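Local coordinates for CurD (Moorea producens 3L, PDB 5KP7), which probably acts as a 3-hydroxy-3-methylglutaryl-CoA synthase-like enzyme of the thiolase superfamily and binds 4'-phosphopantetheine, at residues A[103-107]-A[137-141]; A[243-248]-A[348-354]; A[251-255]-A[356-360]; A[326-330]-A[345-349]. The protein carries 3 engineered substitutions. All blocks are in the same frame, centred on the assembly; numbering follows the deposited sequence.

Contact 1: residues A[103-107]-A[137-141]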
loop_
_atom_site.group_PDB
_atom_site.type_symbol
_atom_site.label_atom_id
_atom_site.label_comp_id
_atom_site.label_asym_id
_atom_site.label_seq_id
_atom_site.Cartn_x
_atom_site.Cartn_y
_atom_site.Cartn_z
ATOM N N THR A 103 10.846 12.242 2.041
ATOM C CA THR A 103 9.939 11.453 2.861
ATOM C C THR A 103 8.578 11.471 2.204
ATOM O O THR A 103 8.075 12.537 1.846
ATOM C CB THR A 103 9.884 12.005 4.289
ATOM O OG1 THR A 103 11.206 11.976 4.839
ATOM C CG2 THR A 103 9.001 11.145 5.149
ATOM N N CYS A 104 7.981 10.312 2.033
ATOM C CA CYS A 104 6.710 10.146 1.309
ATOM C C CYS A 104 5.708 9.646 2.298
ATOM O O CYS A 104 5.901 8.564 2.900
ATOM C CB CYS A 104 6.901 9.153 0.164
ATOM S SG CYS A 104 8.201 9.676 -0.996
ATOM N N SER A 105 4.663 10.414 2.555
ATOM C CA SER A 105 3.796 10.095 3.692
ATOM C C SER A 105 2.432 10.787 3.556
ATOM O O SER A 105 2.346 11.842 2.907
ATOM C CB SER A 105 4.482 10.512 5.020
ATOM O OG SER A 105 3.754 10.031 6.141
ATOM N N GLU A 106 1.434 10.201 4.198
ATOM C CA GLU A 106 0.150 10.850 4.460
ATOM C C GLU A 106 -0.108 10.925 5.967
ATOM O O GLU A 106 -1.249 11.143 6.399
ATOM C CB GLU A 106 -0.992 10.210 3.676
ATOM C CG GLU A 106 -1.173 8.717 3.906
ATOM C CD GLU A 106 -1.913 8.068 2.742
ATOM O OE1 GLU A 106 -1.268 7.654 1.759
ATOM O OE2 GLU A 106 -3.133 7.984 2.818
ATOM N N SER A 107 0.971 10.811 6.753
ATOM C CA SER A 107 0.944 10.781 8.218
ATOM C C SER A 107 1.839 11.871 8.762
ATOM O O SER A 107 2.526 11.684 9.810
ATOM C CB SER A 107 1.434 9.381 8.731
ATOM O OG SER A 107 0.697 8.335 8.193
ATOM N N ALA A 137 -1.553 10.858 -1.260
ATOM C CA ALA A 137 -2.019 9.618 -0.653
ATOM C C ALA A 137 -1.017 8.488 -0.924
ATOM O O ALA A 137 0.192 8.711 -0.780
ATOM C CB ALA A 137 -3.406 9.313 -1.113
ATOM N N CYS A 138 -1.467 7.288 -1.318
ATOM C CA CYS A 138 -0.527 6.172 -1.413
ATOM C C CYS A 138 0.384 6.212 -2.642
ATOM O O CYS A 138 1.242 5.364 -2.771
ATOM C CB CYS A 138 -1.255 4.825 -1.376
ATOM S SG CYS A 138 -2.370 4.635 0.016
ATOM N N TYR A 139 0.203 7.186 -3.532
ATOM C CA TYR A 139 1.100 7.424 -4.663
ATOM C C TYR A 139 2.399 8.108 -4.234
ATOM O O TYR A 139 3.341 8.192 -4.999
ATOM C CB TYR A 139 0.355 8.249 -5.752
ATOM C CG TYR A 139 1.157 8.632 -6.965
ATOM C CD1 TYR A 139 1.650 7.692 -7.830
ATOM C CD2 TYR A 139 1.363 9.978 -7.273
ATOM C CE1 TYR A 139 2.417 8.035 -8.928
ATOM C CE2 TYR A 139 2.098 10.330 -8.376
ATOM C CZ TYR A 139 2.625 9.359 -9.201
ATOM O OH TYR A 139 3.370 9.742 -10.304
ATOM N N SER A 140 2.443 8.600 -2.997
ATOM C CA SER A 140 3.585 9.392 -2.541
ATOM C C SER A 140 4.916 8.673 -2.761
ATOM O O SER A 140 5.891 9.280 -3.201
ATOM C CB SER A 140 3.396 9.749 -1.064
ATOM O OG SER A 140 3.420 8.592 -0.233
ATOM N N GLY A 141 4.984 7.391 -2.405
ATOM C CA GLY A 141 6.244 6.665 -2.550
ATOM C C GLY A 141 6.755 6.610 -3.981
ATOM O O GLY A 141 7.929 6.894 -4.287
HETATM O O HOH W 1 0.696 11.156 0.675
HETATM O O HOH W 2 1.568 7.994 1.717
#
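Beside the 4'-phosphopantetheine pocket, Glu106 reaches over to Ala137 and Cys138, while Cys104 of strand 98-104 packs against Ser140 and Gly141 of helix 140-154. The CB of Cys104 faces the helix, and with SG set beside its own backbone N (chi1 -58°) the sulfur lies 3.2 Å from Ser140 O. Cys104 CB also meets Ser140 OG at 3.5 Å and Gly141 N at 3.7 Å. A slim thiol suits so close an approach, and glycine at 141 presents bare backbone to it. The Ala-Cys-Tyr sequence leading into the helix is that of HMG-CoA synthases, where the cysteine is the nucleophile; Cys138 probably corresponds to it, and its side chain lies close to that of Asn320, a phosphopantetheine-binding residue. Glu106 comes at this turn with CG between its backbone N and carbonyl carbon (chi1 56°), and OE1 ends 3.7 Å from Cys138 SG. Its other oxygen, OE2, forms a salt bridge with Arg227 NE, a second hold on the carboxylate. Two waters bridge the segments. One lies 2.9 Å from Glu106 OE1 and 2.8 Å from Ser140 OG; another lies between Ala137 O, at 2.9 Å, and Ser105 O, the latter link weak. Ser105 makes an ST turn here: its OG accepts from Ser107 N at 3.0 Å and is also hydrogen-bonded to Thr167 O, while Asp168 OD1 takes the backbone N-H of Glu106.

Contact 2: residues A[243-248]-A[348-354]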
loop_
_atom_site.group_PDB
_atom_site.type_symbol
_atom_site.label_atom_id
_atom_site.label_comp_id
_atom_site.label_asym_id
_atom_site.label_seq_id
_atom_site.Cartn_x
_atom_site.Cartn_y
_atom_site.Cartn_z
ATOM N N SER A 243 -12.343 3.244 -8.615
ATOM C CA SER A 243 -11.366 4.187 -9.103
ATOM C C SER A 243 -9.973 3.523 -9.300
ATOM O O SER A 243 -9.307 3.731 -10.312
ATOM C CB SER A 243 -11.271 5.373 -8.130
ATOM O OG SER A 243 -10.362 6.343 -8.604
ATOM N N TYR A 244 -9.574 2.698 -8.339
ATOM C CA TYR A 244 -8.355 1.884 -8.456
ATOM C C TYR A 244 -8.380 1.047 -9.745
ATOM O O TYR A 244 -7.406 0.994 -10.496
ATOM C CB TYR A 244 -8.231 0.988 -7.244
ATOM C CG TYR A 244 -6.984 0.103 -7.149
ATOM C CD1 TYR A 244 -6.822 -1.005 -7.954
ATOM C CD2 TYR A 244 -6.008 0.348 -6.201
ATOM C CE1 TYR A 244 -5.718 -1.824 -7.832
ATOM C CE2 TYR A 244 -4.880 -0.472 -6.080
ATOM C CZ TYR A 244 -4.754 -1.564 -6.904
ATOM O OH TYR A 244 -3.671 -2.405 -6.801
ATOM N N LEU A 245 -9.504 0.382 -9.996
ATOM C CA LEU A 245 -9.645 -0.445 -11.191
ATOM C C LEU A 245 -9.572 0.368 -12.483
ATOM O O LEU A 245 -8.892 -0.035 -13.423
ATOM C CB LEU A 245 -10.962 -1.230 -11.126
ATOM C CG LEU A 245 -10.990 -2.331 -10.065
ATOM C CD1 LEU A 245 -12.414 -2.772 -9.749
ATOM C CD2 LEU A 245 -10.168 -3.508 -10.514
ATOM N N ASP A 246 -10.239 1.517 -12.514
ATOM C CA ASP A 246 -10.138 2.444 -13.644
ATOM C C ASP A 246 -8.677 2.871 -13.884
ATOM O O ASP A 246 -8.219 2.890 -15.003
ATOM C CB ASP A 246 -11.003 3.684 -13.473
ATOM C CG ASP A 246 -12.490 3.449 -13.693
ATOM O OD1 ASP A 246 -12.881 2.437 -14.345
ATOM O OD2 ASP A 246 -13.280 4.335 -13.260
ATOM N N CYS A 247 -7.962 3.215 -12.829
ATOM C CA CYS A 247 -6.587 3.672 -12.954
ATOM C C CYS A 247 -5.640 2.543 -13.354
ATOM O O CYS A 247 -4.698 2.749 -14.113
ATOM C CB CYS A 247 -6.125 4.321 -11.663
ATOM S SG CYS A 247 -6.828 5.979 -11.409
ATOM N N CYS A 248 -5.897 1.349 -12.846
ATOM C CA CYS A 248 -5.075 0.196 -13.181
ATOM C C CYS A 248 -5.117 -0.012 -14.702
ATOM O O CYS A 248 -4.055 -0.156 -15.340
ATOM C CB CYS A 248 -5.544 -1.024 -12.393
ATOM S SG CYS A 248 -4.430 -2.448 -12.467
ATOM N N PHE A 348 2.408 -1.325 -10.148
ATOM C CA PHE A 348 1.224 -0.443 -10.212
ATOM C C PHE A 348 1.012 0.281 -8.903
ATOM O O PHE A 348 0.784 -0.351 -7.865
ATOM C CB PHE A 348 -0.069 -1.178 -10.565
ATOM C CG PHE A 348 -1.266 -0.263 -10.556
ATOM C CD1 PHE A 348 -1.313 0.807 -11.440
ATOM C CD2 PHE A 348 -2.261 -0.393 -9.626
ATOM C CE1 PHE A 348 -2.358 1.716 -11.423
ATOM C CE2 PHE A 348 -3.334 0.520 -9.604
ATOM C CZ PHE A 348 -3.357 1.581 -10.501
ATOM N N SER A 349 1.100 1.609 -8.969
ATOM C CA SER A 349 0.864 2.487 -7.837
ATOM C C SER A 349 -0.447 3.220 -7.974
ATOM O O SER A 349 -0.772 3.709 -9.056
ATOM C CB SER A 349 2.004 3.528 -7.784
ATOM O OG SER A 349 1.834 4.366 -6.679
ATOM N N TYR A 350 -1.197 3.329 -6.886
ATOM C CA TYR A 350 -2.454 4.118 -6.828
ATOM C C TYR A 350 -2.447 4.928 -5.554
ATOM O O TYR A 350 -2.023 4.424 -4.514
ATOM C CB TYR A 350 -3.696 3.222 -6.788
ATOM C CG TYR A 350 -5.003 3.983 -6.711
ATOM C CD1 TYR A 350 -5.522 4.616 -7.831
ATOM C CD2 TYR A 350 -5.696 4.123 -5.513
ATOM C CE1 TYR A 350 -6.692 5.353 -7.787
ATOM C CE2 TYR A 350 -6.882 4.843 -5.465
ATOM C CZ TYR A 350 -7.372 5.458 -6.601
ATOM O OH TYR A 350 -8.528 6.189 -6.548
ATOM N N GLY A 351 -2.925 6.171 -5.614
ATOM C CA GLY A 351 -3.210 6.912 -4.414
ATOM C C GLY A 351 -4.577 7.545 -4.563
ATOM O O GLY A 351 -4.866 8.144 -5.615
ATOM N N SER A 352 -5.418 7.425 -3.539
ATOM C CA SER A 352 -6.741 8.083 -3.546
ATOM C C SER A 352 -6.635 9.578 -3.830
ATOM O O SER A 352 -5.614 10.225 -3.490
ATOM C CB SER A 352 -7.408 7.916 -2.189
ATOM O OG SER A 352 -7.689 6.560 -1.991
ATOM N N GLY A 353 -7.651 10.120 -4.482
ATOM C CA GLY A 353 -7.741 11.559 -4.669
ATOM C C GLY A 353 -7.756 12.162 -6.059
ATOM O O GLY A 353 -8.310 13.263 -6.173
ATOM N N CYS A 354 -7.149 11.596 -7.101
ATOM C CA CYS A 354 -6.324 10.388 -7.144
ATOM C C CYS A 354 -5.186 10.578 -8.170
ATOM O O CYS A 354 -5.256 11.476 -9.027
ATOM C CB CYS A 354 -7.145 9.137 -7.555
ATOM S SG CYS A 354 -7.576 8.987 -9.326
#
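The Tyr244 ring receives the edge of Phe348 on one face, a T-shaped pair with centroids 5.2 Å apart and planes at 82°. CE2 of Phe348 makes the approach, 3.7 Å from Tyr244 CZ and displaced toward the rim. Phe348 in turn has Cys248 over one of its own faces, where SG stands 4.2 Å from the ring centroid and close to the normal, a sulfur-aromatic contact. Over a face of Tyr350 lies the helix backbone itself: Tyr244 CA is 4.0 Å from the ring centroid, a CH-pi contact. The edge of Tyr350 meets Cys247 SG, 3.7 Å from CE1. Both strand rings reach the helix because CG is anti to the backbone N, as chi1 of 177° in Phe348 and 179° in Tyr350 shows. Cysteine suits positions 247 and 248, since a small polarisable sulfur fits against rings. Cys247 SG also touches Cys354 SG at 3.7 Å, far too long for a disulfide. The one polar point is at the end of Tyr350, whose OH is 2.8 Å from Ser243 OG; the phenol is also hydrogen-bonded to Asp224 OD2 and the serine to Tyr220 OH, so these buried hydroxyls are satisfied in a small network. Tyr244 bonds through its OH to His274 O and lines the phosphopantetheine pocket. Helix 237-258 thus lies over strand 343-351, the axes of 243-248 and 348-351 coming within 9.1 Å, with helix 278-293 packing on Tyr244 and Cys248, and Phe273 of strand 270-273 touching both Tyr244 and Phe348.

Contact 3: residues A[251-255]-A[356-360]. With SO4 (sulfate ion), chain D.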
loop_
_atom_site.group_PDB
_atom_site.type_symbol
_atom_site.label_atom_id
_atom_site.label_comp_id
_atom_site.label_asym_id
_atom_site.label_seq_id
_atom_site.Cartn_x
_atom_site.Cartn_y
_atom_site.Cartn_z
ATOM N N ALA A 251 -3.619 3.663 -16.525
ATOM C CA ALA A 251 -2.168 3.829 -16.375
ATOM C C ALA A 251 -1.375 2.806 -17.205
ATOM O O ALA A 251 -0.374 3.133 -17.857
ATOM C CB ALA A 251 -1.774 3.781 -14.909
ATOM N N TYR A 252 -1.826 1.564 -17.171
ATOM C CA TYR A 252 -1.196 0.526 -17.980
ATOM C C TYR A 252 -1.342 0.828 -19.480
ATOM O O TYR A 252 -0.388 0.642 -20.228
ATOM C CB TYR A 252 -1.708 -0.882 -17.649
ATOM C CG TYR A 252 -0.994 -1.929 -18.484
ATOM C CD1 TYR A 252 0.333 -2.267 -18.210
ATOM C CD2 TYR A 252 -1.614 -2.530 -19.585
ATOM C CE1 TYR A 252 1.027 -3.158 -18.999
ATOM C CE2 TYR A 252 -0.922 -3.429 -20.365
ATOM C CZ TYR A 252 0.391 -3.738 -20.065
ATOM O OH TYR A 252 1.053 -4.667 -20.856
ATOM N N ARG A 253 -2.505 1.321 -19.908
ATOM C CA ARG A 253 -2.697 1.674 -21.330
ATOM C C ARG A 253 -1.679 2.722 -21.752
ATOM O O ARG A 253 -1.119 2.637 -22.834
ATOM C CB ARG A 253 -4.111 2.179 -21.610
ATOM C CG ARG A 253 -4.285 2.612 -23.073
ATOM C CD ARG A 253 -5.723 2.831 -23.518
ATOM N NE ARG A 253 -6.542 1.638 -23.286
ATOM C CZ ARG A 253 -7.541 1.537 -22.397
ATOM N NH1 ARG A 253 -7.911 2.558 -21.633
ATOM N NH2 ARG A 253 -8.198 0.389 -22.293
ATOM N N HIS A 254 -1.441 3.712 -20.887
ATOM C CA HIS A 254 -0.470 4.769 -21.174
ATOM C C HIS A 254 0.941 4.180 -21.317
ATOM O O HIS A 254 1.687 4.518 -22.250
ATOM C CB HIS A 254 -0.552 5.849 -20.084
ATOM C CG HIS A 254 0.186 7.107 -20.402
ATOM N ND1 HIS A 254 0.804 7.873 -19.438
ATOM C CD2 HIS A 254 0.418 7.734 -21.576
ATOM C CE1 HIS A 254 1.357 8.928 -19.992
ATOM N NE2 HIS A 254 1.141 8.866 -21.299
ATOM N N TYR A 255 1.287 3.251 -20.429
ATOM C CA TYR A 255 2.570 2.559 -20.527
ATOM C C TYR A 255 2.653 1.771 -21.857
ATOM O O TYR A 255 3.665 1.841 -22.569
ATOM C CB TYR A 255 2.732 1.657 -19.314
ATOM C CG TYR A 255 3.954 0.777 -19.261
ATOM C CD1 TYR A 255 4.028 -0.379 -20.030
ATOM C CD2 TYR A 255 5.005 1.045 -18.366
ATOM C CE1 TYR A 255 5.129 -1.222 -19.960
ATOM C CE2 TYR A 255 6.099 0.206 -18.277
ATOM C CZ TYR A 255 6.160 -0.936 -19.074
ATOM O OH TYR A 255 7.247 -1.790 -19.001
ATOM N N SER A 356 -2.048 7.760 -10.254
ATOM C CA SER A 356 -1.569 6.406 -10.414
ATOM C C SER A 356 -0.462 6.335 -11.449
ATOM O O SER A 356 -0.338 7.214 -12.294
ATOM C CB SER A 356 -2.720 5.477 -10.814
ATOM O OG SER A 356 -3.152 5.715 -12.158
ATOM N N GLU A 357 0.316 5.258 -11.381
ATOM C CA GLU A 357 1.415 5.052 -12.298
ATOM C C GLU A 357 1.737 3.589 -12.438
ATOM O O GLU A 357 1.724 2.852 -11.453
ATOM C CB GLU A 357 2.657 5.830 -11.839
ATOM C CG GLU A 357 3.829 5.801 -12.791
ATOM C CD GLU A 357 4.828 6.937 -12.620
ATOM O OE1 GLU A 357 5.917 6.818 -13.215
ATOM O OE2 GLU A 357 4.523 7.975 -11.974
ATOM N N PHE A 358 2.018 3.175 -13.671
ATOM C CA PHE A 358 2.534 1.838 -13.970
ATOM C C PHE A 358 3.945 1.981 -14.513
ATOM O O PHE A 358 4.209 2.824 -15.389
ATOM C CB PHE A 358 1.641 1.114 -14.979
ATOM C CG PHE A 358 2.031 -0.333 -15.205
ATOM C CD1 PHE A 358 3.065 -0.685 -16.081
ATOM C CD2 PHE A 358 1.395 -1.346 -14.505
ATOM C CE1 PHE A 358 3.444 -2.021 -16.258
ATOM C CE2 PHE A 358 1.778 -2.672 -14.659
ATOM C CZ PHE A 358 2.780 -3.008 -15.550
ATOM N N TYR A 359 4.873 1.186 -13.968
ATOM C CA TYR A 359 6.276 1.280 -14.346
ATOM C C TYR A 359 6.942 -0.068 -14.148
ATOM O O TYR A 359 6.269 -0.994 -13.745
ATOM C CB TYR A 359 6.977 2.382 -13.566
ATOM C CG TYR A 359 6.941 2.320 -12.048
ATOM C CD1 TYR A 359 5.796 2.623 -11.332
ATOM C CD2 TYR A 359 8.098 2.097 -11.330
ATOM C CE1 TYR A 359 5.783 2.638 -9.932
ATOM C CE2 TYR A 359 8.102 2.130 -9.920
ATOM C CZ TYR A 359 6.947 2.430 -9.238
ATOM O OH TYR A 359 6.976 2.495 -7.844
ATOM N N SER A 360 8.233 -0.193 -14.470
ATOM C CA SER A 360 8.838 -1.552 -14.448
ATOM C C SER A 360 10.334 -1.530 -14.267
ATOM O O SER A 360 10.975 -0.494 -14.448
ATOM C CB SER A 360 8.461 -2.317 -15.729
ATOM O OG SER A 360 8.974 -1.679 -16.902
HETATM S S SO4 D . 9.781 -4.135 -21.596
HETATM O O1 SO4 D . 8.628 -3.717 -20.768
HETATM O O2 SO4 D . 10.986 -3.355 -21.214
HETATM O O3 SO4 D . 9.481 -3.901 -23.026
HETATM O O4 SO4 D . 10.021 -5.580 -21.389
#
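Tyr252, Tyr255 and Phe358 all hold CG anti to the backbone N, and in Phe358 this setting (chi1 -173°) lifts the ring off strand 355-363 and in between the two tyrosines of helix 237-258. The result is an aromatic cluster of two successive T-shaped pairs; in this thiolase-like fold, helix 237-258 lies in an outer helical layer on the sheet holding strands 343-351 and 355-363. Tyr252 points the same way as Phe358 and lies beside it, turning its edge to the phenylalanine face; Tyr252 CD1 stands over the centre of the Phe358 ring, 3.7 Å from Phe358 CE1, with the planes at 81°. Phe358 then offers its own edge to Tyr255: Phe358 CD1 comes within 3.5 Å of Tyr255 CD2, over the face but toward the rim, with the planes at 80°. A phenylalanine suits the middle, having a face and an edge to give and no polar group to satisfy. Phe268 adds another edge-to-face partner to it, and Tyr264 does so for Tyr252. Beside the cluster, Ala251 CB packs on Ser356 OG at 3.6 Å and on Phe358 CB at 4.3 Å; a methyl suits this near approach of the backbones, while the serine hydroxyl is hydrogen-bonded to Tyr218 O. Tyrosine at 255 combines a stacking ring with a polar end. Tyr255 OH lies 2.7 Å from Ser360 OG, itself hydrogen-bonded to Asp211 OD2, and Tyr255 OH donates to O1 of a sulfate, probably from the crystallisation liquor, at 3.0 Å.

Contact 4: residues A[326-330]-A[345-349]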
loop_
_atom_site.group_PDB
_atom_site.type_symbol
_atom_site.label_atom_id
_atom_site.label_comp_id
_atom_site.label_asym_id
_atom_site.label_seq_id
_atom_site.Cartn_x
_atom_site.Cartn_y
_atom_site.Cartn_z
ATOM N N LEU A 326 3.371 -0.552 -1.995
ATOM C CA LEU A 326 3.930 -1.084 -3.270
ATOM C C LEU A 326 5.421 -1.475 -3.148
ATOM O O LEU A 326 5.875 -2.449 -3.747
ATOM C CB LEU A 326 3.727 -0.057 -4.413
ATOM C CG LEU A 326 4.397 -0.363 -5.744
ATOM C CD1 LEU A 326 3.836 -1.644 -6.336
ATOM C CD2 LEU A 326 4.138 0.792 -6.719
ATOM N N PHE A 327 6.188 -0.704 -2.370
ATOM C CA PHE A 327 7.594 -1.019 -2.173
ATOM C C PHE A 327 7.761 -2.263 -1.326
ATOM O O PHE A 327 8.661 -3.073 -1.595
ATOM C CB PHE A 327 8.363 0.159 -1.568
ATOM C CG PHE A 327 8.371 1.406 -2.437
ATOM C CD1 PHE A 327 8.229 1.336 -3.810
ATOM C CD2 PHE A 327 8.545 2.638 -1.849
ATOM C CE1 PHE A 327 8.231 2.487 -4.602
ATOM C CE2 PHE A 327 8.575 3.795 -2.636
ATOM C CZ PHE A 327 8.421 3.700 -4.014
ATOM N N LEU A 328 6.870 -2.456 -0.363
ATOM C CA LEU A 328 6.890 -3.692 0.397
ATOM C C LEU A 328 6.531 -4.883 -0.508
ATOM O O LEU A 328 7.107 -5.964 -0.390
ATOM C CB LEU A 328 5.938 -3.635 1.584
ATOM C CG LEU A 328 5.962 -4.901 2.465
ATOM C CD1 LEU A 328 7.359 -5.223 2.962
ATOM C CD2 LEU A 328 4.951 -4.777 3.571
ATOM N N SER A 329 5.531 -4.680 -1.371
ATOM C CA SER A 329 5.163 -5.716 -2.344
ATOM C C SER A 329 6.337 -6.097 -3.254
ATOM O O SER A 329 6.629 -7.281 -3.476
ATOM C CB SER A 329 3.988 -5.267 -3.190
ATOM O OG SER A 329 3.679 -6.279 -4.124
ATOM N N LEU A 330 7.074 -5.094 -3.718
ATOM C CA LEU A 330 8.311 -5.353 -4.471
ATOM C C LEU A 330 9.316 -6.201 -3.684
ATOM O O LEU A 330 9.820 -7.209 -4.195
ATOM C CB LEU A 330 8.960 -4.039 -4.931
ATOM C CG LEU A 330 10.319 -4.187 -5.618
ATOM C CD1 LEU A 330 10.242 -4.999 -6.906
ATOM C CD2 LEU A 330 10.910 -2.794 -5.868
ATOM N N ILE A 345 9.683 -7.044 -13.389
ATOM C CA ILE A 345 8.551 -6.837 -12.516
ATOM C C ILE A 345 7.796 -5.598 -12.956
ATOM O O ILE A 345 8.395 -4.519 -13.098
ATOM C CB ILE A 345 9.016 -6.660 -11.042
ATOM C CG1 ILE A 345 9.915 -7.853 -10.591
ATOM C CG2 ILE A 345 7.810 -6.499 -10.127
ATOM C CD1 ILE A 345 10.460 -7.698 -9.162
ATOM N N GLY A 346 6.489 -5.751 -13.152
ATOM C CA GLY A 346 5.608 -4.609 -13.397
ATOM C C GLY A 346 5.045 -4.105 -12.089
ATOM O O GLY A 346 4.648 -4.907 -11.219
ATOM N N MET A 347 5.003 -2.785 -11.952
ATOM C CA MET A 347 4.640 -2.111 -10.728
ATOM C C MET A 347 3.448 -1.184 -10.963
ATOM O O MET A 347 3.515 -0.323 -11.843
ATOM C CB MET A 347 5.825 -1.233 -10.274
ATOM C CG MET A 347 7.144 -1.954 -10.104
ATOM S SD MET A 347 7.319 -2.629 -8.470
ATOM C CE MET A 347 7.658 -1.163 -7.468
ATOM N N PHE A 348 2.408 -1.325 -10.148
ATOM C CA PHE A 348 1.224 -0.443 -10.212
ATOM C C PHE A 348 1.012 0.281 -8.903
ATOM O O PHE A 348 0.784 -0.351 -7.865
ATOM C CB PHE A 348 -0.069 -1.178 -10.565
ATOM C CG PHE A 348 -1.266 -0.263 -10.556
ATOM C CD1 PHE A 348 -1.313 0.807 -11.440
ATOM C CD2 PHE A 348 -2.261 -0.393 -9.626
ATOM C CE1 PHE A 348 -2.358 1.716 -11.423
ATOM C CE2 PHE A 348 -3.334 0.520 -9.604
ATOM C CZ PHE A 348 -3.357 1.581 -10.501
ATOM N N SER A 349 1.100 1.609 -8.969
ATOM C CA SER A 349 0.864 2.487 -7.837
ATOM C C SER A 349 -0.447 3.220 -7.974
ATOM O O SER A 349 -0.772 3.709 -9.056
ATOM C CB SER A 349 2.004 3.528 -7.784
ATOM O OG SER A 349 1.834 4.366 -6.679
#
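Met347 lays its terminal methyl between two leucines one helical turn apart: CE is 3.8 Å from Leu326 CG and 4.0 Å from Leu330 CD2. The chain gets there by bending twice beyond CB, at chi2 (-88°) and chi3 (-74°), which swings the thioether from strand 343-351 up to helix 325-336. An unbranched, flexible methionine suits this task. Its SD lies 4.1 Å from Leu330 CB, and CE also reaches the edge of the Phe327 ring, more loosely. Leu326 meets the strand farther along with both its methyls. Its CD2 presses on Ser349 CB at 3.6 Å, and CD1 sits 3.7 Å from Phe348 O. Serine at 349 gives the leucine only a slim methylene to pack on. At the other end of the contact Leu330 CD1 meets Ile345 CD1 at 3.5 Å, methyl against methyl, the isoleucine reaching out with its longer branch. Segments 326-330 and 345-349 run nearly antiparallel, at 161°. This layer lies across the sheet from helix 237-258, against which Phe348 turns its ring, and Tyr359 of the adjacent strand packs on Leu326, Phe327 and Met347. Side-chain carbon and sulfur make nearly all of the junction, with one backbone carbonyl touched by a methyl and no hydrogen bond across it, so cohesion here rests on burial and close fit of shapes rather than on directional bonds.

In the fold
From the N terminus, contact 1 closes first, joining strand 98-104 to the start of helix 140-154 across a loop of some thirty residues, before any other contact opens. Contacts 2 and 3 both start on helix 237-258 and close about a hundred residues later on the consecutive strands 343-351 and 355-363; their segments alternate, so the two loops cross. Contact 4 is a short closure nested inside contact 3, and it ends on the same strand as contact 2, with Phe348 and Ser349 in common. Together they tie helices to the sheets of the five-layered thiolase fold. Tyr139 connects contact 1 to the others, touching Ser349 and probably hydrogen-bonding Glu357.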